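Local structure of M157 (Murid herpesvirus 1, 2NYK) at residues A[37-42]-A[162-167]; A[69-74]-A[158-163]; A[103-108]-A[151-156]. The protein is an MHC class I-like viral glycoprotein that serves as a ligand for Ly49 receptors of mouse natural killer cells. The protein carries 1 engineered substitution. All blocks are in the same frame, centred on the assembly; numbering follows the deposited sequence.

How the contacts relate
The three contacts fall within the MHC class I-like platform, where helices 71-90, 148-154 and 157-173 lie on one antiparallel sheet. Contact 1 seats helix 157-173 on strand 35-41, contact 2 ties that helix to the start of helix 71-90, and contact 3 packs the short helix 148-154 on strand 96-106. Contacts 1 and 2 share N162 and R163, have centres about 9 Å apart, and join where W164 NE1 meets E72 OE2 at 2.6 Å, probably as a hydrogen bond. Between contacts 2 and 3, about 10 Å apart at their centres, K161 NZ stands 2.8 Å from G107 O and I71 packs on M152. Contacts 1 and 3 do not touch.

Contact 1. Residues A[37-42]-A[162-167]; sequences RTISVD and NRWRST
W164 aims its indole NE1 at E72 OE2, a carboxylate oxygen on helix 71-90 that also takes the NE of R163, so two neighbouring residues of helix 157-173 grip the same acceptor. That hydrogen bond fixes one end of the indole, while the six-membered end reaches down to the strand and meets I39 and V41. V41 CG1 comes to 4.1 Å from CE3 of W164, meeting the ring obliquely. Two residues earlier in the strand, I39 CG2 lies 4.4 Å from CH2 of W164, again at an oblique approach. Both methyls sit on the same side of the indole, the one turned to the sheet, and 4.8 Å separates I39 CG2 from V41 CG1, so the benzo ring spans the pair.

In MHC class I terms this is the second helical wall of the platform resting on the floor of the sheet, with W164 as the side chain that bridges them: the closest pair of CA atoms, those of V41 and W164, is still 9.0 Å apart. The helix is irregular at this place. W164 has a backbone phi of -106°, the amides of S166 and T167 lack the usual bonds to the preceding turn, and the helix is kinked here. With its CG beside the backbone N (chi1 -71°), W164 carries the indole away from the kinked helix and down toward the strand. V47 and V48 of strand 46-51, together with P64, also touch the indole. S40, between the two apolar residues, directs its CB away from the helix and packs against E24. The carbonyl O of V41 accepts a hydrogen bond from N201 ND2, which ties the end of this strand to a loop following strand 192-198.

Contact 2. Residues A[69-74]-A[158-163]; sequences TDIEYV and REIKNR
R163 bends at its third torsion (chi3 59°) and E72 at its second (chi2 86°), and these two turns bring guanidinium and carboxylate together from opposite directions. E72 OE2 receives R163 NE at 2.7 Å through its syn lone pair, the oxygen lying somewhat out of the guanidinium plane. R163 NH2 adds a weak, bent bond to E72 OE2 at 3.0 Å. E72 OE2 also accepts a hydrogen bond from W164 NE1, one residue on from the arginine. The E72 carboxylate stands perpendicular to the guanidinium, against its edge.

The D70 carboxylate instead is stacked over one guanidinium face, the planes 18° apart, with D70 OD1 3.7 Å above the centre. This is a long, weak ion pair that rests on charge alone, since no N-H points at D70 OD2, which accepts a hydrogen bond from the backbone N of S67. Beside the ion pairs, I71 CG2 meets I160 CG1 at 3.7 Å, the side chains roughly perpendicular. A water lies 2.9 Å from D70 OD1 and 2.7 Å from E159 OE2.

With E72 at its edge and D70 on its face, the arginine probably steadies both carboxylates as anions, while the water may ease the repulsion between D70 and E159.

Contact 3. Residues A[103-108]-A[151-156]; sequences CLFLGF and YMIKSN
I153 carries the tight half of this contact, packing on C103 and F105 where the short helix 148-154, first segment of the broken second helical wall of the MHC class I-like platform, lies on the sheet. Its two branches take separate partners. I153 CD1 reaches the sulfur of C103, 3.6 Å from SG, and that sulfur is already locked in the disulfide to C112 on the adjacent strand 109-118. The other branch, CG2, stands anti to the backbone N and comes in at the edge of the F105 ring, 3.7 Å from CE1. All three residues are buried; V110 and F25 help to enclose the isoleucine.

Past the end of the strand the packing is looser. F108 leads its ring away from helix 148-154 and meets the F17 ring edge-to-face, leaving mainly its carbonyl in the contact: K154 CE lies 3.6 Å from F108 O. K154 and F108 are both partly exposed, and the K154 ammonium makes a long, weak ion pair with D109.

Where this helix gives way to helix 157-173, N156 folds back on the preceding turn, its ND2 donating to M152 O at 2.6 Å with an N-H...O angle of 149°.

Contact 1. Residues A[37-42]-A[162-167]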
loop_
_atom_site.group_PDB
_atom_site.type_symbol
_atom_site.label_atom_id
_atom_site.label_comp_id
_atom_site.label_asym_id
_atom_site.label_seq_id
_atom_site.Cartn_x
_atom_site.Cartn_y
_atom_site.Cartn_z
ATOM N N ARG A 37 2.223 11.057 6.585
ATOM C CA ARG A 37 2.260 11.106 5.121
ATOM C C ARG A 37 2.668 9.732 4.635
ATOM O O ARG A 37 3.608 9.139 5.174
ATOM C CB ARG A 37 3.306 12.125 4.643
ATOM C CG ARG A 37 2.940 13.575 4.895
ATOM C CD ARG A 37 4.197 14.426 4.877
ATOM N NE ARG A 37 4.960 14.302 6.117
ATOM C CZ ARG A 37 6.237 14.654 6.272
ATOM N NH1 ARG A 37 6.951 15.134 5.248
ATOM N NH2 ARG A 37 6.801 14.522 7.463
ATOM N N THR A 38 1.996 9.236 3.601
ATOM C CA THR A 38 2.290 7.903 3.081
ATOM C C THR A 38 2.176 7.821 1.566
ATOM O O THR A 38 1.472 8.612 0.928
ATOM C CB THR A 38 1.362 6.797 3.664
ATOM O OG1 THR A 38 0.020 7.017 3.223
ATOM C CG2 THR A 38 1.398 6.767 5.175
ATOM N N ILE A 39 2.885 6.858 1.000
ATOM C CA ILE A 39 2.788 6.577 -0.422
ATOM C C ILE A 39 2.558 5.086 -0.526
ATOM O O ILE A 39 3.268 4.308 0.118
ATOM C CB ILE A 39 4.071 6.942 -1.189
ATOM C CG1 ILE A 39 4.385 8.441 -1.097
ATOM C CG2 ILE A 39 3.940 6.533 -2.697
ATOM C CD1 ILE A 39 5.724 8.749 -1.675
ATOM N N SER A 40 1.585 4.701 -1.358
ATOM C CA SER A 40 1.295 3.310 -1.649
ATOM C C SER A 40 1.272 3.223 -3.168
ATOM O O SER A 40 1.157 4.257 -3.849
ATOM C CB SER A 40 -0.091 2.937 -1.104
ATOM O OG SER A 40 -0.227 3.431 0.237
ATOM N N VAL A 41 1.349 2.007 -3.703
ATOM C CA VAL A 41 1.274 1.838 -5.132
ATOM C C VAL A 41 0.320 0.705 -5.386
ATOM O O VAL A 41 0.212 -0.204 -4.564
ATOM C CB VAL A 41 2.633 1.510 -5.790
ATOM C CG1 VAL A 41 3.653 2.639 -5.548
ATOM C CG2 VAL A 41 3.165 0.174 -5.268
ATOM N N ASP A 42 -0.354 0.783 -6.523
ATOM C CA ASP A 42 -1.301 -0.238 -6.971
ATOM C C ASP A 42 -2.356 -0.591 -5.944
ATOM O O ASP A 42 -2.736 -1.755 -5.796
ATOM C CB ASP A 42 -0.558 -1.476 -7.486
ATOM C CG ASP A 42 -0.056 -1.272 -8.887
ATOM O OD1 ASP A 42 -0.560 -0.326 -9.524
ATOM O OD2 ASP A 42 0.812 -2.030 -9.364
ATOM N N ASN A 162 9.292 6.821 -14.180
ATOM C CA ASN A 162 10.702 6.425 -14.324
ATOM C C ASN A 162 11.304 5.980 -12.988
ATOM O O ASN A 162 11.997 4.972 -12.906
ATOM C CB ASN A 162 11.530 7.548 -14.958
ATOM C CG ASN A 162 13.023 7.223 -15.011
ATOM O OD1 ASN A 162 13.789 7.663 -14.153
ATOM N ND2 ASN A 162 13.433 6.451 -16.017
ATOM N N ARG A 163 10.990 6.736 -11.943
ATOM C CA ARG A 163 11.466 6.457 -10.582
ATOM C C ARG A 163 10.875 5.187 -9.968
ATOM O O ARG A 163 11.576 4.461 -9.244
ATOM C CB ARG A 163 11.154 7.645 -9.664
ATOM C CG ARG A 163 12.093 8.781 -9.806
ATOM C CD ARG A 163 11.534 10.103 -9.213
ATOM N NE ARG A 163 11.218 10.013 -7.790
ATOM C CZ ARG A 163 12.074 9.622 -6.852
ATOM N NH1 ARG A 163 13.315 9.267 -7.174
ATOM N NH2 ARG A 163 11.693 9.580 -5.581
ATOM N N TRP A 164 9.604 4.909 -10.262
ATOM C CA TRP A 164 8.865 3.834 -9.579
ATOM C C TRP A 164 8.597 2.555 -10.353
ATOM O O TRP A 164 8.302 1.528 -9.745
ATOM C CB TRP A 164 7.534 4.375 -9.039
ATOM C CG TRP A 164 7.777 5.298 -7.865
ATOM C CD1 TRP A 164 8.039 6.646 -7.901
ATOM C CD2 TRP A 164 7.777 4.921 -6.494
ATOM N NE1 TRP A 164 8.207 7.125 -6.623
ATOM C CE2 TRP A 164 8.058 6.075 -5.743
ATOM C CE3 TRP A 164 7.561 3.706 -5.825
ATOM C CZ2 TRP A 164 8.122 6.054 -4.341
ATOM C CZ3 TRP A 164 7.651 3.684 -4.448
ATOM C CH2 TRP A 164 7.927 4.846 -3.722
ATOM N N ARG A 165 8.670 2.603 -11.680
ATOM C CA ARG A 165 8.317 1.442 -12.485
ATOM C C ARG A 165 8.951 0.133 -11.996
ATOM O O ARG A 165 8.256 -0.829 -11.765
ATOM C CB ARG A 165 8.660 1.655 -13.961
ATOM C CG ARG A 165 8.493 0.389 -14.753
ATOM C CD ARG A 165 8.505 0.638 -16.254
ATOM N NE ARG A 165 9.785 1.137 -16.752
ATOM C CZ ARG A 165 10.872 0.389 -16.963
ATOM N NH1 ARG A 165 10.858 -0.908 -16.699
ATOM N NH2 ARG A 165 11.975 0.947 -17.463
ATOM N N SER A 166 10.274 0.108 -11.872
ATOM C CA SER A 166 10.982 -1.092 -11.445
ATOM C C SER A 166 10.484 -1.588 -10.075
ATOM O O SER A 166 10.289 -2.773 -9.883
ATOM C CB SER A 166 12.486 -0.809 -11.397
ATOM O OG SER A 166 13.185 -1.912 -10.844
ATOM N N THR A 167 10.284 -0.668 -9.137
ATOM C CA THR A 167 9.765 -1.003 -7.802
ATOM C C THR A 167 8.403 -1.670 -7.899
ATOM O O THR A 167 8.176 -2.704 -7.301
ATOM C CB THR A 167 9.684 0.260 -6.908
ATOM O OG1 THR A 167 11.002 0.782 -6.754
ATOM C CG2 THR A 167 9.097 -0.077 -5.518
#

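Contact 2. Residues A[69-74]-A[158-163]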
loop_
_atom_site.group_PDB
_atom_site.type_symbol
_atom_site.label_atom_id
_atom_site.label_comp_id
_atom_site.label_asym_id
_atom_site.label_seq_id
_atom_site.Cartn_x
_atom_site.Cartn_y
_atom_site.Cartn_z
ATOM N N THR A 69 13.556 16.901 -1.670
ATOM C CA THR A 69 13.303 17.687 -2.879
ATOM C C THR A 69 12.645 16.909 -4.018
ATOM O O THR A 69 12.316 17.491 -5.067
ATOM C CB THR A 69 14.586 18.354 -3.400
ATOM O OG1 THR A 69 15.503 17.336 -3.808
ATOM C CG2 THR A 69 15.225 19.255 -2.329
ATOM N N ASP A 70 12.444 15.608 -3.824
ATOM C CA ASP A 70 11.774 14.772 -4.828
ATOM C C ASP A 70 10.284 15.158 -4.925
ATOM O O ASP A 70 9.695 15.596 -3.930
ATOM C CB ASP A 70 11.932 13.275 -4.487
ATOM C CG ASP A 70 13.282 12.707 -4.918
ATOM O OD1 ASP A 70 13.723 12.954 -6.073
ATOM O OD2 ASP A 70 13.898 11.985 -4.106
ATOM N N ILE A 71 9.696 14.998 -6.116
ATOM C CA ILE A 71 8.296 15.392 -6.352
ATOM C C ILE A 71 7.319 14.762 -5.353
ATOM O O ILE A 71 6.460 15.451 -4.818
ATOM C CB ILE A 71 7.825 15.111 -7.847
ATOM C CG1 ILE A 71 6.333 15.399 -8.015
ATOM C CG2 ILE A 71 8.075 13.685 -8.264
ATOM C CD1 ILE A 71 6.015 16.875 -7.938
ATOM N N GLU A 72 7.475 13.469 -5.070
ATOM C CA GLU A 72 6.570 12.778 -4.131
ATOM C C GLU A 72 6.588 13.418 -2.761
ATOM O O GLU A 72 5.532 13.667 -2.186
ATOM C CB GLU A 72 6.902 11.286 -4.005
ATOM C CG GLU A 72 7.011 10.518 -5.325
ATOM C CD GLU A 72 8.398 10.604 -5.959
ATOM O OE1 GLU A 72 9.000 11.694 -5.972
ATOM O OE2 GLU A 72 8.875 9.589 -6.489
ATOM N N TYR A 73 7.795 13.685 -2.253
ATOM C CA TYR A 73 7.976 14.294 -0.937
ATOM C C TYR A 73 7.363 15.680 -0.895
ATOM O O TYR A 73 6.629 16.025 0.032
ATOM C CB TYR A 73 9.465 14.393 -0.550
ATOM C CG TYR A 73 9.634 15.176 0.747
ATOM C CD1 TYR A 73 9.713 14.519 1.967
ATOM C CD2 TYR A 73 9.638 16.578 0.756
ATOM C CE1 TYR A 73 9.822 15.230 3.168
ATOM C CE2 TYR A 73 9.747 17.294 1.952
ATOM C CZ TYR A 73 9.838 16.606 3.152
ATOM O OH TYR A 73 9.935 17.287 4.354
ATOM N N VAL A 74 7.691 16.486 -1.897
ATOM C CA VAL A 74 7.203 17.858 -1.971
ATOM C C VAL A 74 5.675 17.902 -2.107
ATOM O O VAL A 74 5.033 18.724 -1.462
ATOM C CB VAL A 74 7.898 18.631 -3.130
ATOM C CG1 VAL A 74 7.218 19.972 -3.408
ATOM C CG2 VAL A 74 9.391 18.837 -2.811
ATOM N N ARG A 158 6.210 11.567 -16.126
ATOM C CA ARG A 158 7.408 10.873 -16.649
ATOM C C ARG A 158 8.444 10.564 -15.566
ATOM O O ARG A 158 8.962 9.455 -15.500
ATOM C CB ARG A 158 8.099 11.685 -17.750
ATOM C CG ARG A 158 7.330 11.793 -19.057
ATOM C CD ARG A 158 8.077 12.750 -20.025
ATOM N NE ARG A 158 7.476 12.819 -21.362
ATOM C CZ ARG A 158 6.371 13.507 -21.662
ATOM N NH1 ARG A 158 5.729 14.181 -20.708
ATOM N NH2 ARG A 158 5.910 13.522 -22.921
ATOM N N GLU A 159 8.749 11.563 -14.728
ATOM C CA GLU A 159 9.724 11.382 -13.671
ATOM C C GLU A 159 9.257 10.324 -12.656
ATOM O O GLU A 159 10.038 9.461 -12.259
ATOM C CB GLU A 159 10.023 12.715 -12.961
ATOM C CG GLU A 159 11.267 12.651 -12.118
ATOM C CD GLU A 159 11.508 13.901 -11.293
ATOM O OE1 GLU A 159 11.024 15.008 -11.670
ATOM O OE2 GLU A 159 12.211 13.769 -10.265
ATOM N N ILE A 160 7.994 10.418 -12.229
ATOM C CA ILE A 160 7.430 9.469 -11.245
ATOM C C ILE A 160 7.459 8.031 -11.756
ATOM O O ILE A 160 7.945 7.132 -11.069
ATOM C CB ILE A 160 6.002 9.882 -10.810
ATOM C CG1 ILE A 160 6.017 11.290 -10.151
ATOM C CG2 ILE A 160 5.451 8.882 -9.812
ATOM C CD1 ILE A 160 4.605 11.949 -10.009
ATOM N N LYS A 161 6.943 7.815 -12.963
ATOM C CA LYS A 161 6.959 6.495 -13.597
ATOM C C LYS A 161 8.374 5.962 -13.749
ATOM O O LYS A 161 8.644 4.809 -13.424
ATOM C CB LYS A 161 6.251 6.549 -14.957
ATOM C CG LYS A 161 4.750 6.869 -14.873
ATOM C CD LYS A 161 4.014 6.547 -16.179
ATOM C CE LYS A 161 3.608 5.064 -16.256
ATOM N NZ LYS A 161 3.065 4.761 -17.622
ATOM N N ASN A 162 9.292 6.821 -14.180
ATOM C CA ASN A 162 10.702 6.425 -14.324
ATOM C C ASN A 162 11.304 5.980 -12.988
ATOM O O ASN A 162 11.997 4.972 -12.906
ATOM C CB ASN A 162 11.530 7.548 -14.958
ATOM C CG ASN A 162 13.023 7.223 -15.011
ATOM O OD1 ASN A 162 13.789 7.663 -14.153
ATOM N ND2 ASN A 162 13.433 6.451 -16.017
ATOM N N ARG A 163 10.990 6.736 -11.943
ATOM C CA ARG A 163 11.466 6.457 -10.582
ATOM C C ARG A 163 10.875 5.187 -9.968
ATOM O O ARG A 163 11.576 4.461 -9.244
ATOM C CB ARG A 163 11.154 7.645 -9.664
ATOM C CG ARG A 163 12.093 8.781 -9.806
ATOM C CD ARG A 163 11.534 10.103 -9.213
ATOM N NE ARG A 163 11.218 10.013 -7.790
ATOM C CZ ARG A 163 12.074 9.622 -6.852
ATOM N NH1 ARG A 163 13.315 9.267 -7.174
ATOM N NH2 ARG A 163 11.693 9.580 -5.581
HETATM O O HOH W 1 11.427 12.806 -7.898
#

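Contact 3. Residues A[103-108]-A[151-156]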
loop_
_atom_site.group_PDB
_atom_site.type_symbol
_atom_site.label_atom_id
_atom_site.label_comp_id
_atom_site.label_asym_id
_atom_site.label_seq_id
_atom_site.Cartn_x
_atom_site.Cartn_y
_atom_site.Cartn_z
ATOM N N CYS A 103 -4.164 7.980 -7.794
ATOM C CA CYS A 103 -3.824 8.336 -9.177
ATOM C C CYS A 103 -3.466 7.129 -10.048
ATOM O O CYS A 103 -2.698 6.257 -9.628
ATOM C CB CYS A 103 -2.654 9.325 -9.186
ATOM S SG CYS A 103 -2.973 10.838 -8.275
ATOM N N LEU A 104 -4.020 7.109 -11.255
ATOM C CA LEU A 104 -3.709 6.105 -12.242
ATOM C C LEU A 104 -2.762 6.705 -13.259
ATOM O O LEU A 104 -3.072 7.733 -13.852
ATOM C CB LEU A 104 -4.990 5.648 -12.953
ATOM C CG LEU A 104 -4.887 4.748 -14.196
ATOM C CD1 LEU A 104 -4.261 3.380 -13.898
ATOM C CD2 LEU A 104 -6.274 4.567 -14.822
ATOM N N PHE A 105 -1.621 6.054 -13.463
ATOM C CA PHE A 105 -0.636 6.511 -14.435
ATOM C C PHE A 105 -0.779 5.691 -15.699
ATOM O O PHE A 105 -0.316 4.558 -15.759
ATOM C CB PHE A 105 0.784 6.408 -13.874
ATOM C CG PHE A 105 1.031 7.301 -12.695
ATOM C CD1 PHE A 105 1.095 8.667 -12.850
ATOM C CD2 PHE A 105 1.177 6.779 -11.427
ATOM C CE1 PHE A 105 1.303 9.508 -11.763
ATOM C CE2 PHE A 105 1.388 7.619 -10.325
ATOM C CZ PHE A 105 1.457 8.985 -10.494
ATOM N N LEU A 106 -1.448 6.269 -16.694
ATOM C CA LEU A 106 -1.724 5.603 -17.958
ATOM C C LEU A 106 -0.961 6.314 -19.091
ATOM O O LEU A 106 -1.247 7.473 -19.404
ATOM C CB LEU A 106 -3.235 5.612 -18.233
ATOM C CG LEU A 106 -3.749 4.798 -19.428
ATOM C CD1 LEU A 106 -3.315 3.337 -19.341
ATOM C CD2 LEU A 106 -5.274 4.901 -19.544
ATOM N N GLY A 107 0.017 5.625 -19.685
ATOM C CA GLY A 107 0.944 6.290 -20.601
ATOM C C GLY A 107 1.620 7.378 -19.805
ATOM O O GLY A 107 2.181 7.120 -18.729
ATOM N N PHE A 108 1.547 8.604 -20.306
ATOM C CA PHE A 108 2.021 9.747 -19.524
ATOM C C PHE A 108 0.873 10.644 -19.070
ATOM O O PHE A 108 1.070 11.825 -18.792
ATOM C CB PHE A 108 3.090 10.543 -20.291
ATOM C CG PHE A 108 4.427 9.822 -20.421
ATOM C CD1 PHE A 108 4.838 8.882 -19.474
ATOM C CD2 PHE A 108 5.287 10.130 -21.472
ATOM C CE1 PHE A 108 6.087 8.250 -19.587
ATOM C CE2 PHE A 108 6.518 9.505 -21.596
ATOM C CZ PHE A 108 6.914 8.560 -20.654
ATOM N N TYR A 151 -2.722 18.553 -11.093
ATOM C CA TYR A 151 -1.863 19.239 -12.067
ATOM C C TYR A 151 -0.371 18.958 -11.802
ATOM O O TYR A 151 0.349 18.582 -12.711
ATOM C CB TYR A 151 -2.156 20.756 -12.089
ATOM C CG TYR A 151 -1.046 21.564 -12.733
ATOM C CD1 TYR A 151 -0.921 21.642 -14.130
ATOM C CD2 TYR A 151 -0.097 22.218 -11.945
ATOM C CE1 TYR A 151 0.116 22.378 -14.726
ATOM C CE2 TYR A 151 0.947 22.946 -12.532
ATOM C CZ TYR A 151 1.046 23.023 -13.915
ATOM O OH TYR A 151 2.084 23.752 -14.469
ATOM N N MET A 152 0.060 19.123 -10.551
ATOM C CA MET A 152 1.434 18.854 -10.132
ATOM C C MET A 152 1.861 17.420 -10.411
ATOM O O MET A 152 2.967 17.173 -10.879
ATOM C CB MET A 152 1.636 19.194 -8.654
ATOM C CG MET A 152 3.061 18.876 -8.125
ATOM S SD MET A 152 3.491 19.563 -6.494
ATOM C CE MET A 152 4.373 21.045 -6.934
ATOM N N ILE A 153 0.996 16.465 -10.087
ATOM C CA ILE A 153 1.268 15.071 -10.407
ATOM C C ILE A 153 1.361 14.872 -11.935
ATOM O O ILE A 153 2.326 14.289 -12.440
ATOM C CB ILE A 153 0.186 14.159 -9.768
ATOM C CG1 ILE A 153 0.278 14.241 -8.230
ATOM C CG2 ILE A 153 0.353 12.708 -10.267
ATOM C CD1 ILE A 153 -0.967 13.782 -7.563
ATOM N N LYS A 154 0.351 15.363 -12.656
ATOM C CA LYS A 154 0.302 15.290 -14.110
ATOM C C LYS A 154 1.584 15.841 -14.740
ATOM O O LYS A 154 2.183 15.206 -15.613
ATOM C CB LYS A 154 -0.922 16.058 -14.635
ATOM C CG LYS A 154 -0.987 16.171 -16.169
ATOM C CD LYS A 154 -1.035 14.785 -16.825
ATOM C CE LYS A 154 -0.822 14.877 -18.345
ATOM N NZ LYS A 154 -2.041 15.426 -19.022
ATOM N N SER A 155 2.016 17.008 -14.270
ATOM C CA SER A 155 3.200 17.670 -14.808
ATOM C C SER A 155 4.502 16.904 -14.598
ATOM O O SER A 155 5.510 17.235 -15.206
ATOM C CB SER A 155 3.330 19.057 -14.202
ATOM O OG SER A 155 2.122 19.766 -14.370
ATOM N N ASN A 156 4.475 15.890 -13.735
ATOM C CA ASN A 156 5.685 15.164 -13.378
ATOM C C ASN A 156 5.548 13.664 -13.599
ATOM O O ASN A 156 6.302 12.883 -13.041
ATOM C CB ASN A 156 6.063 15.476 -11.924
ATOM C CG ASN A 156 6.397 16.943 -11.723
ATOM O OD1 ASN A 156 7.456 17.399 -12.141
ATOM N ND2 ASN A 156 5.471 17.698 -11.128
#